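Local coordinates for peptide chain release factor subunit 1 (Aeropyrum pernix, PDB 3AGK), which probably directs the release of the finished polypeptide from the ribosome in response to the stop codons UAA, UAG and UGA, at residues A[152-157]-A[166-171]; A[320-325]-A[353-358]. All coordinates share one frame; numbering follows the deposited sequence.

Contact 1: A[152-157]-A[166-171]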
loop_
_atom_site.group_PDB
_atom_site.type_symbol
_atom_site.label_atom_id
_atom_site.label_comp_id
_atom_site.label_asym_id
_atom_site.label_seq_id
_atom_site.Cartn_x
_atom_site.Cartn_y
_atom_site.Cartn_z
ATOM N N GLN A 152 -25.462 3.372 -7.265
ATOM C CA GLN A 152 -24.374 3.722 -6.349
ATOM C C GLN A 152 -23.308 2.621 -6.287
ATOM O O GLN A 152 -23.622 1.440 -6.391
ATOM C CB GLN A 152 -24.956 3.962 -4.964
ATOM C CG GLN A 152 -24.005 4.518 -3.942
ATOM C CD GLN A 152 -24.683 4.676 -2.589
ATOM O OE1 GLN A 152 -24.065 5.109 -1.624
ATOM N NE2 GLN A 152 -25.959 4.311 -2.517
ATOM N N ALA A 153 -22.049 3.013 -6.124
ATOM C CA ALA A 153 -20.957 2.051 -6.154
ATOM C C ALA A 153 -19.770 2.490 -5.302
ATOM O O ALA A 153 -19.581 3.671 -5.063
ATOM C CB ALA A 153 -20.511 1.797 -7.584
ATOM N N THR A 154 -18.986 1.516 -4.837
ATOM C CA THR A 154 -17.736 1.770 -4.129
ATOM C C THR A 154 -16.633 0.910 -4.744
ATOM O O THR A 154 -16.815 -0.295 -4.959
ATOM C CB THR A 154 -17.858 1.421 -2.616
ATOM O OG1 THR A 154 -18.894 2.213 -2.021
ATOM C CG2 THR A 154 -16.521 1.658 -1.862
ATOM N N ILE A 155 -15.492 1.522 -5.036
ATOM C CA ILE A 155 -14.323 0.771 -5.468
ATOM C C ILE A 155 -13.254 0.827 -4.358
ATOM O O ILE A 155 -12.911 1.905 -3.867
ATOM C CB ILE A 155 -13.804 1.277 -6.824
ATOM C CG1 ILE A 155 -14.951 1.237 -7.833
ATOM C CG2 ILE A 155 -12.610 0.427 -7.320
ATOM C CD1 ILE A 155 -14.680 1.984 -9.097
ATOM N N GLY A 156 -12.771 -0.343 -3.931
ATOM C CA GLY A 156 -11.820 -0.408 -2.835
ATOM C C GLY A 156 -10.618 -1.273 -3.158
ATOM O O GLY A 156 -10.570 -1.931 -4.200
ATOM N N LEU A 157 -9.651 -1.282 -2.251
ATOM C CA LEU A 157 -8.426 -2.024 -2.457
ATOM C C LEU A 157 -7.938 -2.625 -1.142
ATOM O O LEU A 157 -7.830 -1.922 -0.136
ATOM C CB LEU A 157 -7.357 -1.101 -3.036
ATOM C CG LEU A 157 -6.070 -1.829 -3.424
ATOM C CD1 LEU A 157 -6.330 -2.855 -4.521
ATOM C CD2 LEU A 157 -5.020 -0.825 -3.852
ATOM N N LEU A 166 -11.112 3.573 -2.801
ATOM C CA LEU A 166 -10.423 4.247 -3.906
ATOM C C LEU A 166 -11.331 5.287 -4.542
ATOM O O LEU A 166 -10.879 6.358 -4.918
ATOM C CB LEU A 166 -9.953 3.258 -4.979
ATOM C CG LEU A 166 -8.851 2.295 -4.544
ATOM C CD1 LEU A 166 -8.365 1.444 -5.706
ATOM C CD2 LEU A 166 -7.685 3.064 -3.901
ATOM N N LYS A 167 -12.616 4.958 -4.646
ATOM C CA LYS A 167 -13.584 5.802 -5.318
ATOM C C LYS A 167 -14.994 5.391 -4.912
ATOM O O LYS A 167 -15.288 4.194 -4.751
ATOM C CB LYS A 167 -13.436 5.656 -6.834
ATOM C CG LYS A 167 -14.312 6.605 -7.640
ATOM C CD LYS A 167 -13.644 7.955 -7.795
ATOM C CE LYS A 167 -14.607 8.980 -8.364
ATOM N NZ LYS A 167 -13.882 10.133 -8.962
ATOM N N GLU A 168 -15.852 6.391 -4.737
ATOM C CA GLU A 168 -17.288 6.192 -4.595
ATOM C C GLU A 168 -18.009 6.904 -5.752
ATOM O O GLU A 168 -17.558 7.951 -6.215
ATOM C CB GLU A 168 -17.775 6.700 -3.231
ATOM C CG GLU A 168 -17.157 5.916 -2.052
ATOM C CD GLU A 168 -17.893 6.109 -0.737
ATOM O OE1 GLU A 168 -19.011 5.563 -0.586
ATOM O OE2 GLU A 168 -17.344 6.796 0.151
ATOM N N LEU A 169 -19.109 6.324 -6.229
ATOM C CA LEU A 169 -19.813 6.851 -7.391
ATOM C C LEU A 169 -21.285 6.799 -7.107
ATOM O O LEU A 169 -21.749 5.900 -6.396
ATOM C CB LEU A 169 -19.543 6.009 -8.639
ATOM C CG LEU A 169 -18.143 5.937 -9.246
ATOM C CD1 LEU A 169 -17.355 4.788 -8.654
ATOM C CD2 LEU A 169 -18.254 5.748 -10.740
ATOM N N GLU A 170 -22.008 7.764 -7.674
ATOM C CA GLU A 170 -23.463 7.841 -7.600
ATOM C C GLU A 170 -24.048 8.056 -8.991
ATOM O O GLU A 170 -23.419 8.682 -9.857
ATOM C CB GLU A 170 -23.906 9.040 -6.765
ATOM C CG GLU A 170 -23.237 9.196 -5.435
ATOM C CD GLU A 170 -24.170 9.823 -4.419
ATOM O OE1 GLU A 170 -24.231 11.073 -4.349
ATOM O OE2 GLU A 170 -24.855 9.056 -3.703
ATOM N N GLY A 171 -25.274 7.578 -9.174
ATOM C CA GLY A 171 -26.023 7.803 -10.392
ATOM C C GLY A 171 -27.459 8.174 -10.075
ATOM O O GLY A 171 -27.954 7.929 -8.968
#
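Ile155 and Leu169 meet on one face of a beta hairpin, their side chains slanting across each other until CD1 of Ile155 lies 3.9 Å from CD1 of Leu169. Strands 152-159 and 162-170 form this hairpin at the margin of the mixed sheet in the second eRF1 domain, with 162-170 outermost. On the same face Ala153 sits beside Leu169, and helix 188-215 packs over it, Val202 reaching Ala153 and Lys201 reaching Leu169. The other face is more polar. Here Thr154 and Glu168, a non-hydrogen-bonded pair, run side by side in the same direction, OG1 of Thr154 3.6 Å from OE1 of Glu168, without a bond between them. That hydroxyl is held by Gln258 and the backbone N of Gly259 instead. Toward the hairpin turn, CD1 of Leu166 comes to 3.8 Å from CB of Leu157. Between these side chains the backbone ladder stays regular through the bond from N of Ile155 to O of Lys167; a classic beta bulge then sets two residues, Leu166 and Lys167, opposite one. A single carbonyl takes both amides: O of Ile155 accepts a short bond from N of Leu166 (2.7 Å) and a longer one from N of Lys167 (3.2 Å).

Contact 2: A[320-325]-A[353-358]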
loop_
_atom_site.group_PDB
_atom_site.type_symbol
_atom_site.label_atom_id
_atom_site.label_comp_id
_atom_site.label_asym_id
_atom_site.label_seq_id
_atom_site.Cartn_x
_atom_site.Cartn_y
_atom_site.Cartn_z
ATOM N N LEU A 320 -2.013 -8.262 20.274
ATOM C CA LEU A 320 -2.518 -7.245 19.353
ATOM C C LEU A 320 -1.715 -5.980 19.552
ATOM O O LEU A 320 -1.688 -5.432 20.661
ATOM C CB LEU A 320 -3.986 -6.946 19.626
ATOM C CG LEU A 320 -5.001 -8.039 19.323
ATOM C CD1 LEU A 320 -6.037 -8.114 20.416
ATOM C CD2 LEU A 320 -5.651 -7.739 18.004
ATOM N N ILE A 321 -1.054 -5.523 18.489
ATOM C CA ILE A 321 -0.190 -4.349 18.586
ATOM C C ILE A 321 -0.523 -3.315 17.532
ATOM O O ILE A 321 -0.406 -3.583 16.334
ATOM C CB ILE A 321 1.295 -4.716 18.424
ATOM C CG1 ILE A 321 1.619 -6.004 19.184
ATOM C CG2 ILE A 321 2.191 -3.553 18.881
ATOM C CD1 ILE A 321 3.011 -6.521 18.910
ATOM N N HIS A 322 -0.931 -2.131 17.980
ATOM C CA HIS A 322 -1.197 -1.014 17.072
ATOM C C HIS A 322 0.088 -0.582 16.349
ATOM O O HIS A 322 1.131 -0.388 16.970
ATOM C CB HIS A 322 -1.815 0.168 17.841
ATOM C CG HIS A 322 -2.466 1.195 16.962
ATOM N ND1 HIS A 322 -1.748 2.150 16.271
ATOM C CD2 HIS A 322 -3.772 1.432 16.686
ATOM C CE1 HIS A 322 -2.584 2.919 15.594
ATOM N NE2 HIS A 322 -3.818 2.503 15.831
ATOM N N GLU A 323 0.002 -0.420 15.036
ATOM C CA GLU A 323 1.180 -0.145 14.221
ATOM C C GLU A 323 1.891 1.186 14.528
ATOM O O GLU A 323 3.047 1.379 14.154
ATOM C CB GLU A 323 0.804 -0.181 12.740
ATOM C CG GLU A 323 -0.021 1.010 12.307
ATOM C CD GLU A 323 -0.297 1.001 10.816
ATOM O OE1 GLU A 323 -1.300 1.613 10.387
ATOM O OE2 GLU A 323 0.486 0.368 10.075
ATOM N N SER A 324 1.216 2.110 15.198
ATOM C CA SER A 324 1.859 3.389 15.515
ATOM C C SER A 324 2.766 3.334 16.756
ATOM O O SER A 324 3.401 4.327 17.111
ATOM C CB SER A 324 0.830 4.520 15.639
ATOM O OG SER A 324 0.098 4.429 16.851
ATOM N N ARG A 325 2.834 2.181 17.408
ATOM C CA ARG A 325 3.742 2.017 18.537
ATOM C C ARG A 325 5.199 1.942 18.098
ATOM O O ARG A 325 5.577 1.113 17.272
ATOM C CB ARG A 325 3.380 0.783 19.365
ATOM C CG ARG A 325 2.237 1.032 20.319
ATOM C CD ARG A 325 1.948 -0.183 21.148
ATOM N NE ARG A 325 1.703 0.168 22.542
ATOM C CZ ARG A 325 2.658 0.322 23.447
ATOM N NH1 ARG A 325 3.919 0.161 23.098
ATOM N NH2 ARG A 325 2.354 0.631 24.693
ATOM N N GLU A 353 -8.307 3.332 16.365
ATOM C CA GLU A 353 -8.120 4.518 17.191
ATOM C C GLU A 353 -8.624 4.316 18.628
ATOM O O GLU A 353 -8.032 4.811 19.578
ATOM C CB GLU A 353 -8.789 5.739 16.555
ATOM C CG GLU A 353 -10.265 5.871 16.846
ATOM C CD GLU A 353 -10.787 7.274 16.553
ATOM O OE1 GLU A 353 -11.886 7.391 15.966
ATOM O OE2 GLU A 353 -10.093 8.256 16.904
ATOM N N TRP A 354 -9.728 3.594 18.772
ATOM C CA TRP A 354 -10.255 3.254 20.074
ATOM C C TRP A 354 -9.251 2.385 20.849
ATOM O O TRP A 354 -8.955 2.650 22.020
ATOM C CB TRP A 354 -11.576 2.507 19.905
ATOM C CG TRP A 354 -11.962 1.773 21.131
ATOM C CD1 TRP A 354 -12.567 2.291 22.240
ATOM C CD2 TRP A 354 -11.745 0.387 21.401
ATOM N NE1 TRP A 354 -12.749 1.307 23.182
ATOM C CE2 TRP A 354 -12.253 0.127 22.690
ATOM C CE3 TRP A 354 -11.177 -0.663 20.677
ATOM C CZ2 TRP A 354 -12.211 -1.144 23.269
ATOM C CZ3 TRP A 354 -11.145 -1.914 21.238
ATOM C CH2 TRP A 354 -11.648 -2.148 22.529
ATOM N N PHE A 355 -8.743 1.352 20.174
ATOM C CA PHE A 355 -7.733 0.448 20.707
ATOM C C PHE A 355 -6.495 1.191 21.201
ATOM O O PHE A 355 -5.984 0.920 22.294
ATOM C CB PHE A 355 -7.331 -0.579 19.642
ATOM C CG PHE A 355 -6.276 -1.570 20.103
ATOM C CD1 PHE A 355 -6.511 -2.407 21.188
ATOM C CD2 PHE A 355 -5.063 -1.683 19.431
ATOM C CE1 PHE A 355 -5.542 -3.322 21.600
ATOM C CE2 PHE A 355 -4.093 -2.590 19.842
ATOM C CZ PHE A 355 -4.332 -3.408 20.929
ATOM N N LEU A 356 -6.014 2.122 20.386
ATOM C CA LEU A 356 -4.868 2.944 20.736
ATOM C C LEU A 356 -5.188 3.887 21.905
ATOM O O LEU A 356 -4.344 4.136 22.763
ATOM C CB LEU A 356 -4.432 3.778 19.521
ATOM C CG LEU A 356 -3.226 4.684 19.767
ATOM C CD1 LEU A 356 -2.017 3.815 20.123
ATOM C CD2 LEU A 356 -2.926 5.587 18.570
ATOM N N LYS A 357 -6.402 4.426 21.930
ATOM C CA LYS A 357 -6.756 5.393 22.969
ATOM C C LYS A 357 -6.975 4.693 24.300
ATOM O O LYS A 357 -6.519 5.160 25.334
ATOM C CB LYS A 357 -8.007 6.225 22.601
ATOM C CG LYS A 357 -8.436 7.195 23.712
ATOM C CD LYS A 357 -9.818 7.821 23.515
ATOM C CE LYS A 357 -9.968 9.007 24.470
ATOM N NZ LYS A 357 -11.331 9.592 24.535
ATOM N N THR A 358 -7.677 3.571 24.281
ATOM C CA THR A 358 -8.081 3.007 25.550
ATOM C C THR A 358 -7.094 1.983 26.124
ATOM O O THR A 358 -7.100 1.748 27.324
ATOM C CB THR A 358 -9.586 2.559 25.589
ATOM O OG1 THR A 358 -9.712 1.139 25.552
ATOM C CG2 THR A 358 -10.375 3.193 24.464
#
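Leu356 meets the His322 ring where helix 352-359 packs across the end of strand 316-322 in the alpha/beta third domain of the release factor. The short strand and helix segments run almost perpendicular, at 94°, with their axes 9.1 Å apart. Following Leu356 outward, CB comes first: it makes a CH-pi contact over one face of the imidazole, 4.0 Å from the ring centroid and displaced toward the CD2 rim. CG stands anti to the backbone N (chi1 -180°), carrying the branch past the ring toward the turn that follows the strand. There CD1 approaches CG of His322 and OG of Ser324, while CD2 ends 3.7 Å from OG of Ser324 and close to CE1 of His322.

One residue earlier on the helix, Phe355 points its ring edge at the strand. CZ lies 3.3 Å from O of Leu320, near the ring plane, and 3.8 Å from CB of the same leucine; CE2 reaches N of His322. Met286 of helix 277-294 and Ala363 of strand 362-366 also touch this phenylalanine.

The imidazole is held from its own side of the contact. In the type I turn from His322 to Arg325, N of Ser324 donates to ND1 of His322 over 3.2 Å, from 19° out of the ring plane. That bond is consistent with ND1 being unprotonated, and with the hydrogen of a neutral ring lying on NE2, while the leucine carbons meet the imidazole through dispersion and the CH-pi contact.

In the fold
Contact 1 and contact 2 belong to different domains of the release factor, the second and third eRF1 domains, and follow one another along the chain. Their centres are about 28 Å apart and their nearest atoms about 13 Å, so they do not touch. They differ in kind: 152-157 with 166-171 is a ladder of neighbouring strands at the margin of a sheet, whereas 320-325 with 353-358 sets a helix against a strand inside its own sheet. A more direct tie between the two domains is the salt bridge from Glu323, in the turn of contact 2, to Arg162, at the start of the strand that carries 166-170.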